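Local coordinates for protein triacylglycerol lipase (Clostridium botulinum, PDB 5AH1) that hydrolyses ester bonds of triacylglycerols and of synthetic polyesters, as a zinc-binding lipase of the alpha/beta-hydrolase fold, at residues N77-L82 with G114-T119; H177-S182 with S223-S228; D325-S330 with G408-G413; V320-D325 with G413-M418. All coordinates share one frame; numbering follows the deposited sequence. Where two conformers were deposited one is given.

Contact 1 of 4, residues N77-L82 with G114-T119; sequences NYPIVL and GHETYT
In the alpha/beta-hydrolase sheet, Ile80 and Thr117 face each other across the parallel pairing that closes a beta-alpha-beta unit: strand 80-83, helix 106-112 and strand 117-120. The backbone ladder is regular. Ile80 N binds Glu116 O at 2.9 Å, Tyr118 N binds Ile80 O at 2.8 Å, and Leu82 N continues the series to Tyr118 O. Before the ladder begins, Pro79 does the packing: its CB lies 3.8 Å from Glu116 CD and meets the edge of the Tyr118 ring at CE2, 3.9 Å away. Glu116 is extended, with CG anti to the backbone N (chi1 -171°), which lays the chain alongside Pro79 CB and brings the carboxylate to the Tyr118 hydroxyl. Its OE2 accepts Tyr118 OH through the anti lone pair at 2.6 Å, holding the ring end beside Pro79, while OE1 accepts a hydrogen bond from a water at 2.7 Å. On the face bearing Ile80 and Leu82, Leu82 CD1 lies 3.8 Å from Thr117 CG2. Strand 117-120 is outermost here; on its other side strand 80-83 is hydrogen-bonded to strand 176-181, while Thr117 touches Leu110 of helix 106-112 and Ile80 packs on Ala444 of helix 437-448.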
loop_
_atom_site.group_PDB
_atom_site.type_symbol
_atom_site.label_atom_id
_atom_site.label_comp_id
_atom_site.label_asym_id
_atom_site.label_seq_id
_atom_site.Cartn_x
_atom_site.Cartn_y
_atom_site.Cartn_z
ATOM N N ASN A 77 8.609 -20.964 -8.936
ATOM C CA ASN A 77 7.486 -20.686 -9.846
ATOM C C ASN A 77 6.293 -20.055 -9.121
ATOM O O ASN A 77 5.147 -20.139 -9.577
ATOM C CB ASN A 77 7.051 -21.964 -10.577
ATOM C CG ASN A 77 6.686 -23.092 -9.622
ATOM O OD1 ASN A 77 6.648 -22.909 -8.406
ATOM N ND2 ASN A 77 6.402 -24.266 -10.174
ATOM N N TYR A 78 6.565 -19.399 -7.997
ATOM C CA TYR A 78 5.506 -18.837 -7.175
ATOM C C TYR A 78 4.877 -17.652 -7.897
ATOM O O TYR A 78 5.574 -16.827 -8.484
ATOM C CB TYR A 78 6.076 -18.373 -5.847
ATOM C CG TYR A 78 6.833 -19.427 -5.073
ATOM C CD1 TYR A 78 6.424 -20.751 -5.047
ATOM C CD2 TYR A 78 7.970 -19.082 -4.353
ATOM C CE1 TYR A 78 7.110 -21.694 -4.317
ATOM C CE2 TYR A 78 8.667 -20.017 -3.610
ATOM C CZ TYR A 78 8.258 -21.331 -3.613
ATOM O OH TYR A 78 8.958 -22.246 -2.857
ATOM N N PRO A 79 3.542 -17.528 -7.805
ATOM C CA PRO A 79 2.883 -16.366 -8.413
ATOM C C PRO A 79 3.027 -15.107 -7.580
ATOM O O PRO A 79 3.395 -15.154 -6.404
ATOM C CB PRO A 79 1.414 -16.778 -8.454
ATOM C CG PRO A 79 1.275 -17.663 -7.287
ATOM C CD PRO A 79 2.555 -18.458 -7.234
ATOM N N ILE A 80 2.714 -13.985 -8.221
ATOM C CA ILE A 80 2.668 -12.674 -7.577
ATOM C C ILE A 80 1.223 -12.357 -7.203
ATOM O O ILE A 80 0.301 -12.638 -7.967
ATOM C CB ILE A 80 3.221 -11.587 -8.552
ATOM C CG1 ILE A 80 4.736 -11.757 -8.715
ATOM C CG2 ILE A 80 2.870 -10.182 -8.096
ATOM C CD1 ILE A 80 5.317 -11.048 -9.923
ATOM N N VAL A 81 1.031 -11.785 -6.018
ATOM C CA VAL A 81 -0.238 -11.203 -5.621
ATOM C C VAL A 81 0.016 -9.724 -5.325
ATOM O O VAL A 81 0.821 -9.371 -4.461
ATOM C CB VAL A 81 -0.858 -11.932 -4.392
ATOM C CG1 VAL A 81 -2.113 -11.225 -3.906
ATOM C CG2 VAL A 81 -1.169 -13.386 -4.739
ATOM N N LEU A 82 -0.720 -8.873 -6.036
ATOM C CA LEU A 82 -0.613 -7.417 -5.944
ATOM C C LEU A 82 -1.615 -6.873 -4.931
ATOM O O LEU A 82 -2.779 -7.269 -4.944
ATOM C CB LEU A 82 -0.922 -6.813 -7.319
ATOM C CG LEU A 82 -0.025 -7.246 -8.480
ATOM C CD1 LEU A 82 -0.593 -6.749 -9.792
ATOM C CD2 LEU A 82 1.384 -6.729 -8.314
ATOM N N GLY A 114 4.295 -14.609 -19.022
ATOM C CA GLY A 114 4.686 -15.813 -18.313
ATOM C C GLY A 114 4.904 -15.652 -16.816
ATOM O O GLY A 114 5.532 -16.514 -16.193
ATOM N N HIS A 115 4.390 -14.565 -16.237
ATOM C CA HIS A 115 4.520 -14.308 -14.808
ATOM C C HIS A 115 3.133 -14.397 -14.184
ATOM O O HIS A 115 2.353 -13.444 -14.246
ATOM C CB HIS A 115 5.146 -12.933 -14.578
ATOM C CG HIS A 115 6.393 -12.693 -15.376
ATOM N ND1 HIS A 115 7.588 -13.318 -15.098
ATOM C CD2 HIS A 115 6.632 -11.880 -16.433
ATOM C CE1 HIS A 115 8.507 -12.914 -15.960
ATOM N NE2 HIS A 115 7.952 -12.039 -16.779
ATOM N N GLU A 116 2.818 -15.556 -13.607
ATOM C CA GLU A 116 1.514 -15.784 -12.988
ATOM C C GLU A 116 1.266 -14.733 -11.911
ATOM O O GLU A 116 2.063 -14.592 -10.975
ATOM C CB GLU A 116 1.440 -17.193 -12.395
ATOM C CG GLU A 116 0.044 -17.588 -11.919
ATOM C CD GLU A 116 0.013 -18.935 -11.225
ATOM O OE1 GLU A 116 1.060 -19.606 -11.182
ATOM O OE2 GLU A 116 -1.051 -19.334 -10.712
ATOM N N THR A 117 0.175 -13.986 -12.068
ATOM C CA THR A 117 -0.101 -12.818 -11.239
ATOM C C THR A 117 -1.591 -12.667 -10.969
ATOM O O THR A 117 -2.417 -12.799 -11.875
ATOM C CB THR A 117 0.398 -11.520 -11.919
ATOM O OG1 THR A 117 1.811 -11.600 -12.136
ATOM C CG2 THR A 117 0.105 -10.278 -11.069
ATOM N N TYR A 118 -1.893 -12.361 -9.713
ATOM C CA TYR A 118 -3.243 -12.058 -9.245
ATOM C C TYR A 118 -3.266 -10.715 -8.553
ATOM O O TYR A 118 -2.230 -10.189 -8.122
ATOM C CB TYR A 118 -3.709 -13.132 -8.259
ATOM C CG TYR A 118 -3.607 -14.512 -8.824
ATOM C CD1 TYR A 118 -4.623 -15.004 -9.616
ATOM C CD2 TYR A 118 -2.489 -15.304 -8.622
ATOM C CE1 TYR A 118 -4.552 -16.245 -10.179
ATOM C CE2 TYR A 118 -2.407 -16.576 -9.191
ATOM C CZ TYR A 118 -3.441 -17.036 -9.975
ATOM O OH TYR A 118 -3.393 -18.291 -10.566
ATOM N N THR A 119 -4.470 -10.182 -8.419
ATOM C CA THR A 119 -4.691 -8.911 -7.747
ATOM C C THR A 119 -5.650 -9.140 -6.588
ATOM O O THR A 119 -6.715 -9.729 -6.767
ATOM C CB THR A 119 -5.301 -7.879 -8.709
ATOM O OG1 THR A 119 -4.394 -7.653 -9.796
ATOM C CG2 THR A 119 -5.549 -6.550 -8.016
HETATM O O HOH W 1 3.748 -19.552 -11.606
#

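Contact 2 of 4, residues H177-S182 with S223-S228; sequences HLIGHS and SVSTIS
His177 and Ser223 meet by a short side-chain hydrogen bond, ND1 to OG at 2.7 Å, near the start of two neighbouring parallel strands. The serine oxygen comes in at the edge of the imidazole, near its plane; chi1 of 72° tucks OG between the backbone N and the carbonyl carbon, which brings it to the ND1 edge of the ring. A water takes the next place: it donates to Leu178 O at 2.9 Å and is hydrogen-bonded to both Ser223 OG and Ser225 OG, so three polar atoms of the two strands share one solvent molecule. Along the backbone, Leu178 N binds Ser223 O, Ser225 N binds Leu178 O, and Gly180 N binds Ser225 O almost straight, with an angle of 170° at the hydrogen. On the face bearing Ile179, its CG2 meets Ile227 CD1 at 3.8 Å. The ladder ends where Ser182 N reaches Ile227 O at 2.8 Å. Gly180 and Ser182 fit the GxSxG pattern of a nucleophile elbow, and the positive phi of Ser182 (60°) is consistent with that tight turn into helix 183-197; Ser182 is probably the nucleophile, as in other alpha/beta-hydrolases. Beside it, the His181 ring lies edge-on to Ser228 OG, NE2 to OG 3.6 Å.

In the second shell, Tyr99 OH and His426 O bind the two nitrogens of His181, Thr333 holds Ser228 OG, and Tyr443 OH holds Ser225 OG. The pair occupies the middle of the sheet, with strand 80-83 beyond strand 176-181, strand 327-331 beyond strand 221-227, and helix 183-197 packed against Leu178 and Val224.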
loop_
_atom_site.group_PDB
_atom_site.type_symbol
_atom_site.label_atom_id
_atom_site.label_comp_id
_atom_site.label_asym_id
_atom_site.label_seq_id
_atom_site.Cartn_x
_atom_site.Cartn_y
_atom_site.Cartn_z
ATOM N N HIS A 177 4.621 -14.528 -3.913
ATOM C CA HIS A 177 5.336 -13.274 -3.750
ATOM C C HIS A 177 4.279 -12.197 -3.545
ATOM O O HIS A 177 3.410 -12.035 -4.399
ATOM C CB HIS A 177 6.117 -12.900 -4.997
ATOM C CG HIS A 177 7.160 -13.889 -5.389
ATOM N ND1 HIS A 177 8.336 -14.043 -4.688
ATOM C CD2 HIS A 177 7.206 -14.772 -6.415
ATOM C CE1 HIS A 177 9.068 -14.972 -5.280
ATOM N NE2 HIS A 177 8.405 -15.433 -6.325
ATOM N N LEU A 178 4.348 -11.455 -2.440
ATOM C CA LEU A 178 3.430 -10.348 -2.220
ATOM C C LEU A 178 4.097 -9.048 -2.612
ATOM O O LEU A 178 5.239 -8.785 -2.220
ATOM C CB LEU A 178 3.013 -10.267 -0.751
ATOM C CG LEU A 178 1.975 -11.306 -0.329
ATOM C CD1 LEU A 178 1.909 -11.398 1.193
ATOM C CD2 LEU A 178 0.610 -10.971 -0.900
ATOM N N ILE A 179 3.385 -8.232 -3.379
ATOM C CA ILE A 179 3.845 -6.899 -3.743
ATOM C C ILE A 179 2.788 -5.897 -3.327
ATOM O O ILE A 179 1.643 -5.996 -3.767
ATOM C CB ILE A 179 4.130 -6.774 -5.268
ATOM C CG1 ILE A 179 5.171 -7.805 -5.722
ATOM C CG2 ILE A 179 4.581 -5.367 -5.611
ATOM C CD1 ILE A 179 5.536 -7.773 -7.208
ATOM N N GLY A 180 3.190 -4.937 -2.503
ATOM C CA GLY A 180 2.258 -3.976 -1.951
ATOM C C GLY A 180 2.715 -2.554 -2.154
ATOM O O GLY A 180 3.829 -2.199 -1.799
ATOM N N HIS A 181 1.831 -1.727 -2.708
ATOM C CA HIS A 181 2.125 -0.315 -2.945
ATOM C C HIS A 181 1.511 0.511 -1.833
ATOM O O HIS A 181 0.401 0.225 -1.374
ATOM C CB HIS A 181 1.576 0.121 -4.299
ATOM C CG HIS A 181 1.741 1.580 -4.581
ATOM N ND1 HIS A 181 0.684 2.471 -4.550
ATOM C CD2 HIS A 181 2.847 2.317 -4.836
ATOM C CE1 HIS A 181 1.129 3.681 -4.840
ATOM N NE2 HIS A 181 2.440 3.615 -5.007
ATOM N N SER A 182 2.190 1.574 -1.421
ATOM C CA SER A 182 1.597 2.483 -0.447
ATOM C C SER A 182 1.313 1.653 0.805
ATOM O O SER A 182 2.118 0.814 1.202
ATOM C CB SER A 182 0.335 3.157 -1.056
ATOM O OG SER A 182 -0.551 3.674 -0.073
ATOM N N SER A 223 8.353 -13.897 -0.590
ATOM C CA SER A 223 8.876 -12.553 -0.542
ATOM C C SER A 223 7.780 -11.542 -0.310
ATOM O O SER A 223 6.625 -11.752 -0.662
ATOM C CB SER A 223 9.622 -12.215 -1.836
ATOM O OG SER A 223 8.740 -12.037 -2.926
ATOM N N VAL A 224 8.207 -10.433 0.277
ATOM C CA VAL A 224 7.401 -9.248 0.527
ATOM C C VAL A 224 8.133 -8.065 -0.093
ATOM O O VAL A 224 9.280 -7.797 0.245
ATOM C CB VAL A 224 7.248 -9.024 2.046
ATOM C CG1 VAL A 224 6.785 -7.601 2.385
ATOM C CG2 VAL A 224 6.308 -10.056 2.617
ATOM N N SER A 225 7.476 -7.379 -1.025
ATOM C CA SER A 225 8.034 -6.204 -1.675
ATOM C C SER A 225 7.134 -5.016 -1.397
ATOM O O SER A 225 5.942 -5.061 -1.723
ATOM C CB SER A 225 8.131 -6.403 -3.184
ATOM O OG SER A 225 9.050 -7.413 -3.533
ATOM N N THR A 226 7.703 -3.975 -0.786
ATOM C CA THR A 226 6.979 -2.726 -0.547
ATOM C C THR A 226 7.454 -1.682 -1.547
ATOM O O THR A 226 8.637 -1.610 -1.867
ATOM C CB THR A 226 7.111 -2.224 0.924
ATOM O OG1 THR A 226 8.421 -1.702 1.184
ATOM C CG2 THR A 226 6.802 -3.325 1.903
ATOM N N ILE A 227 6.502 -0.914 -2.077
ATOM C CA ILE A 227 6.764 0.116 -3.071
ATOM C C ILE A 227 6.059 1.383 -2.589
ATOM O O ILE A 227 4.844 1.401 -2.444
ATOM C CB ILE A 227 6.243 -0.288 -4.472
ATOM C CG1 ILE A 227 6.825 -1.627 -4.931
ATOM C CG2 ILE A 227 6.552 0.821 -5.474
ATOM C CD1 ILE A 227 6.272 -2.078 -6.290
ATOM N N SER A 228 6.838 2.425 -2.329
ATOM C CA SER A 228 6.294 3.704 -1.858
ATOM C C SER A 228 5.543 3.566 -0.535
ATOM O O SER A 228 4.573 4.282 -0.264
ATOM C CB SER A 228 5.351 4.311 -2.900
ATOM O OG SER A 228 5.894 4.263 -4.210
HETATM O O HOH W 2 7.605 -9.697 -3.571
#

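Contact 3 of 4, residues D325-S330 with G408-G413; sequences DVYYFS and GGVKIG
Ile412 lies over one face of the Tyr327 ring, and its side chain can be followed outward across the aromatic surface. CB rests 3.7 Å from Tyr327 CE1, near the rim of the ring. The next atom, CG1, stands 3.8 Å from the ring centroid and only 4° off the ring normal, a nearly central CH-pi contact; the same methylene is 3.7 Å from Val326 O. At the tip, CD1 runs on past Tyr327 CE2 and CZ, each 3.9 Å away, and comes to rest 3.7 Å from Asp325 C. A chi1 of -157° swings CG1 away from the backbone N, which lays CG1 and CD1 across the ring toward the Asp325-Val326 peptide.

The backbones join just beyond this stacked side chain. Gly413 N donates to Val326 O at 2.8 Å, rising out of the carbonyl plane with a bent angle of 151° at the hydrogen. Farther back in the loop, Val410 in one of its two conformers divides its methyls between two aromatic residues: CG2 approaches Tyr327 CE1, whereas CG1 sits at the edge of the Phe329 ring, 3.9 Å from CE1.

The Tyr327 hydroxyl binds Ser451 O, which fixes the far end of the ring beneath Ile412. The contact thus joins the connection between strands 403-405 and 415-417 to the beginning of strand 327-331. Strand 221-227 adjoins that strand through backbone bonds at Tyr327 and Phe329, and helix 437-448 packs on Phe329 through Tyr443 and Leu447 and on Val410 through Phe446.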
loop_
_atom_site.group_PDB
_atom_site.type_symbol
_atom_site.label_atom_id
_atom_site.label_comp_id
_atom_site.label_asym_id
_atom_site.label_seq_id
_atom_site.Cartn_x
_atom_site.Cartn_y
_atom_site.Cartn_z
ATOM N N ASP A 325 12.553 -16.412 7.270
ATOM C CA ASP A 325 12.472 -17.252 6.078
ATOM C C ASP A 325 11.803 -16.567 4.883
ATOM O O ASP A 325 11.413 -17.234 3.933
ATOM C CB ASP A 325 11.747 -18.552 6.434
ATOM C CG ASP A 325 10.336 -18.341 6.997
ATOM O OD1 ASP A 325 9.982 -17.254 7.516
ATOM O OD2 ASP A 325 9.560 -19.319 6.931
ATOM N N VAL A 326 11.688 -15.236 4.933
ATOM C CA VAL A 326 11.058 -14.459 3.883
ATOM C C VAL A 326 12.041 -13.399 3.382
ATOM O O VAL A 326 12.747 -12.763 4.181
ATOM C CB VAL A 326 9.767 -13.773 4.447
ATOM C CG1 VAL A 326 9.092 -12.890 3.401
ATOM C CG2 VAL A 326 8.796 -14.811 4.988
ATOM N N TYR A 327 12.067 -13.193 2.068
ATOM C CA TYR A 327 12.840 -12.098 1.486
ATOM C C TYR A 327 12.027 -10.811 1.527
ATOM O O TYR A 327 10.869 -10.818 1.148
ATOM C CB TYR A 327 13.199 -12.413 0.025
ATOM C CG TYR A 327 14.148 -13.563 -0.169
ATOM C CD1 TYR A 327 15.510 -13.377 -0.094
ATOM C CD2 TYR A 327 13.669 -14.838 -0.453
ATOM C CE1 TYR A 327 16.381 -14.440 -0.304
ATOM C CE2 TYR A 327 14.515 -15.894 -0.638
ATOM C CZ TYR A 327 15.864 -15.693 -0.560
ATOM O OH TYR A 327 16.710 -16.758 -0.760
ATOM N N TYR A 328 12.648 -9.713 1.929
ATOM C CA TYR A 328 11.981 -8.413 1.964
ATOM C C TYR A 328 12.720 -7.437 1.065
ATOM O O TYR A 328 13.942 -7.307 1.131
ATOM C CB TYR A 328 11.890 -7.858 3.403
ATOM C CG TYR A 328 10.984 -8.667 4.297
ATOM C CD1 TYR A 328 11.436 -9.794 4.948
ATOM C CD2 TYR A 328 9.674 -8.268 4.533
ATOM C CE1 TYR A 328 10.601 -10.556 5.747
ATOM C CE2 TYR A 328 8.843 -9.014 5.330
ATOM C CZ TYR A 328 9.310 -10.136 5.966
ATOM O OH TYR A 328 8.518 -10.925 6.761
ATOM N N PHE A 329 11.958 -6.777 0.204
ATOM C CA PHE A 329 12.467 -5.748 -0.694
ATOM C C PHE A 329 11.697 -4.484 -0.474
ATOM O O PHE A 329 10.487 -4.523 -0.373
ATOM C CB PHE A 329 12.311 -6.195 -2.157
ATOM C CG PHE A 329 13.066 -7.447 -2.465
ATOM C CD1 PHE A 329 14.418 -7.397 -2.807
ATOM C CD2 PHE A 329 12.445 -8.680 -2.371
ATOM C CE1 PHE A 329 15.124 -8.547 -3.067
ATOM C CE2 PHE A 329 13.148 -9.828 -2.618
ATOM C CZ PHE A 329 14.488 -9.772 -2.958
ATOM N N SER A 330 12.392 -3.364 -0.493
ATOM C CA SER A 330 11.731 -2.064 -0.418
ATOM C C SER A 330 12.187 -1.154 -1.542
ATOM O O SER A 330 13.380 -1.085 -1.872
ATOM C CB SER A 330 12.014 -1.386 0.915
ATOM O OG SER A 330 13.411 -1.276 1.093
ATOM N N GLY A 408 24.162 -6.014 -4.499
ATOM C CA GLY A 408 24.456 -7.003 -5.524
ATOM C C GLY A 408 24.299 -8.442 -5.067
ATOM O O GLY A 408 24.652 -9.370 -5.794
ATOM N N GLY A 409 23.781 -8.626 -3.858
ATOM C CA GLY A 409 23.385 -9.935 -3.375
ATOM C C GLY A 409 22.082 -9.762 -2.620
ATOM O O GLY A 409 21.818 -8.682 -2.094
ATOM N N VAL A 410 21.242 -10.792 -2.605
ATOM C CA VAL A 410 19.990 -10.732 -1.853
ATOM C C VAL A 410 20.167 -11.434 -0.526
ATOM O O VAL A 410 20.875 -12.444 -0.433
ATOM C CB VAL A 410 18.811 -11.347 -2.629
ATOM C CG1 VAL A 410 18.458 -10.475 -3.827
ATOM C CG2 VAL A 410 19.115 -12.769 -3.078
ATOM N N LYS A 411 19.538 -10.865 0.500
ATOM C CA LYS A 411 19.593 -11.405 1.846
ATOM C C LYS A 411 18.201 -11.767 2.342
ATOM O O LYS A 411 17.299 -10.940 2.355
ATOM C CB LYS A 411 20.211 -10.361 2.773
ATOM C CG LYS A 411 21.575 -9.848 2.310
ATOM C CD LYS A 411 22.671 -10.822 2.638
ATOM C CE LYS A 411 23.145 -10.643 4.071
ATOM N NZ LYS A 411 24.343 -11.483 4.374
ATOM N N ILE A 412 18.028 -12.998 2.797
ATOM C CA ILE A 412 16.746 -13.420 3.348
ATOM C C ILE A 412 16.581 -12.877 4.776
ATOM O O ILE A 412 17.578 -12.636 5.488
ATOM C CB ILE A 412 16.650 -14.974 3.332
ATOM C CG1 ILE A 412 15.184 -15.423 3.339
ATOM C CG2 ILE A 412 17.467 -15.586 4.461
ATOM C CD1 ILE A 412 14.989 -16.927 3.055
ATOM N N GLY A 413 15.336 -12.685 5.197
ATOM C CA GLY A 413 15.069 -12.337 6.583
ATOM C C GLY A 413 15.340 -10.900 6.977
ATOM O O GLY A 413 15.306 -10.565 8.159
#

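Contact 4 of 4, residues V320-D325 with G413-M418; sequences VKAQPD and GQWNAM
Gly413 and the Ala322-Pro324 stretch come together backbone to backbone, the CA atoms of Gly413 and Pro324 lying 3.9 Å apart, with Gly413 turned to a positive phi of 77°. This is loop packing at the edge region of the alpha/beta-hydrolase sheet: the approach to strand 327-331 from helix 310-317 meets the approach to strand 415-417. No direct hydrogen bond spans the two segments. Instead, Gly413 CA points a CA-H...O contact at Gln323 O, 3.4 Å away with 158° at the hydrogen, while Pro324 O also lies close, 3.7 Å from the same CA. Such close passage of the two backbone segments is possible at Gly413, which has no side chain to meet Pro324 O.

Ala322 provides the side-chain contact. Its CB, directed at the other segment, lies 3.9 Å from Gly413 O and 4.0 Å from Trp415 NE1, approaching the indole obliquely. The indole N-H itself is bound to Asp401 OD2, and the other oxygen of that carboxylate accepts Ala322 N, so one aspartate positions both the methyl-bearing residue and the ring it touches. A water bridges the two segments, donating to Ala322 O at 2.8 Å and to Gly413 O at 2.9 Å.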
loop_
_atom_site.group_PDB
_atom_site.type_symbol
_atom_site.label_atom_id
_atom_site.label_comp_id
_atom_site.label_asym_id
_atom_site.label_seq_id
_atom_site.Cartn_x
_atom_site.Cartn_y
_atom_site.Cartn_z
ATOM N N VAL A 320 5.013 -6.272 14.017
ATOM C CA VAL A 320 5.073 -6.803 12.661
ATOM C C VAL A 320 6.535 -6.809 12.214
ATOM O O VAL A 320 7.070 -5.787 11.788
ATOM C CB VAL A 320 4.159 -6.003 11.696
ATOM C CG1 VAL A 320 4.311 -6.486 10.274
ATOM C CG2 VAL A 320 2.710 -6.122 12.127
ATOM N N LYS A 321 7.170 -7.976 12.316
ATOM C CA LYS A 321 8.605 -8.105 12.075
ATOM C C LYS A 321 8.892 -8.833 10.786
ATOM O O LYS A 321 8.060 -9.582 10.258
ATOM C CB LYS A 321 9.290 -8.818 13.237
ATOM C CG LYS A 321 9.024 -10.286 13.351
ATOM C CD LYS A 321 9.744 -10.917 14.534
ATOM C CE LYS A 321 11.138 -11.355 14.194
ATOM N NZ LYS A 321 11.700 -12.162 15.326
ATOM N N ALA A 322 10.093 -8.595 10.273
ATOM C CA ALA A 322 10.589 -9.347 9.130
ATOM C C ALA A 322 10.868 -10.773 9.576
ATOM O O ALA A 322 11.672 -11.008 10.488
ATOM C CB ALA A 322 11.869 -8.717 8.576
ATOM N N GLN A 323 10.187 -11.726 8.951
ATOM C CA GLN A 323 10.335 -13.135 9.286
ATOM C C GLN A 323 11.615 -13.704 8.676
ATOM O O GLN A 323 12.022 -13.302 7.589
ATOM C CB GLN A 323 9.100 -13.881 8.783
ATOM C CG GLN A 323 7.815 -13.444 9.496
ATOM C CD GLN A 323 7.834 -13.810 10.970
ATOM O OE1 GLN A 323 8.256 -14.905 11.345
ATOM N NE2 GLN A 323 7.389 -12.899 11.818
ATOM N N PRO A 324 12.252 -14.652 9.376
ATOM C CA PRO A 324 13.613 -15.064 8.985
ATOM C C PRO A 324 13.686 -15.867 7.692
ATOM O O PRO A 324 14.757 -15.975 7.103
ATOM C CB PRO A 324 14.072 -15.902 10.180
ATOM C CG PRO A 324 12.823 -16.344 10.852
ATOM C CD PRO A 324 11.873 -15.208 10.689
ATOM N N ASP A 325 12.553 -16.412 7.270
ATOM C CA ASP A 325 12.472 -17.252 6.078
ATOM C C ASP A 325 11.803 -16.567 4.883
ATOM O O ASP A 325 11.413 -17.234 3.933
ATOM C CB ASP A 325 11.747 -18.552 6.434
ATOM C CG ASP A 325 10.336 -18.341 6.997
ATOM O OD1 ASP A 325 9.982 -17.254 7.516
ATOM O OD2 ASP A 325 9.560 -19.319 6.931
ATOM N N GLY A 413 15.336 -12.685 5.197
ATOM C CA GLY A 413 15.069 -12.337 6.583
ATOM C C GLY A 413 15.340 -10.900 6.977
ATOM O O GLY A 413 15.306 -10.565 8.159
ATOM N N GLN A 414 15.588 -10.041 5.994
ATOM C CA GLN A 414 15.877 -8.644 6.253
ATOM C C GLN A 414 15.490 -7.830 5.019
ATOM O O GLN A 414 15.175 -8.394 3.970
ATOM C CB GLN A 414 17.348 -8.467 6.615
ATOM C CG GLN A 414 18.331 -8.861 5.540
ATOM C CD GLN A 414 19.736 -8.723 6.064
ATOM O OE1 GLN A 414 20.114 -9.375 7.028
ATOM N NE2 GLN A 414 20.498 -7.831 5.474
ATOM N N TRP A 415 15.519 -6.513 5.143
ATOM C CA TRP A 415 15.151 -5.614 4.055
ATOM C C TRP A 415 16.316 -5.343 3.111
ATOM O O TRP A 415 17.364 -4.860 3.527
ATOM C CB TRP A 415 14.633 -4.287 4.631
ATOM C CG TRP A 415 13.359 -4.491 5.359
ATOM C CD1 TRP A 415 13.205 -4.833 6.670
ATOM C CD2 TRP A 415 12.055 -4.475 4.788
ATOM N NE1 TRP A 415 11.877 -5.015 6.961
ATOM C CE2 TRP A 415 11.144 -4.775 5.825
ATOM C CE3 TRP A 415 11.558 -4.177 3.517
ATOM C CZ2 TRP A 415 9.775 -4.842 5.601
ATOM C CZ3 TRP A 415 10.208 -4.245 3.291
ATOM C CH2 TRP A 415 9.320 -4.558 4.332
ATOM N N ASN A 416 16.074 -5.629 1.844
ATOM C CA ASN A 416 16.983 -5.334 0.743
ATOM C C ASN A 416 16.421 -4.030 0.171
ATOM O O ASN A 416 15.428 -4.035 -0.562
ATOM C CB ASN A 416 16.974 -6.446 -0.302
ATOM C CG ASN A 416 17.479 -7.766 0.239
ATOM O OD1 ASN A 416 18.627 -8.139 0.005
ATOM N ND2 ASN A 416 16.627 -8.508 0.915
ATOM N N ALA A 417 17.025 -2.910 0.570
ATOM C CA ALA A 417 16.565 -1.581 0.170
ATOM C C ALA A 417 17.122 -1.263 -1.216
ATOM O O ALA A 417 18.325 -1.085 -1.399
ATOM C CB ALA A 417 16.971 -0.529 1.204
ATOM N N MET A 418 16.227 -1.243 -2.200
ATOM C CA MET A 418 16.629 -1.238 -3.601
ATOM C C MET A 418 16.920 0.190 -4.090
ATOM O O MET A 418 16.586 1.168 -3.418
ATOM C CB MET A 418 15.550 -1.951 -4.437
ATOM C CG MET A 418 15.262 -3.360 -3.934
ATOM S SD MET A 418 16.709 -4.456 -4.001
ATOM C CE MET A 418 16.895 -4.688 -5.769
HETATM O O HOH W 3 14.263 -12.162 10.315
#

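All four contacts reach one parallel sheet: contact 1 pairs strands 117-120 and 80-83 and contact 2 strands 176-181 and 221-227, whereas contacts 3 and 4 pack loops against strands 327-331 and 415-417. The centres of contacts 1 and 2 are about 13 Å apart, those of 2 and 3 about 12 Å, and those of 3 and 4 about 6 Å. Along the chain, contacts 1, 2 and 3 follow in series, and contact 3 nests within the loop closed by contact 4, sharing Asp325 and Gly413. Backbone bonds such as Pro79 with His177 and Val224 with Tyr327 stitch neighbours together; the probable nucleophile elbow follows the C-terminal end of strand 176-181, a central strand.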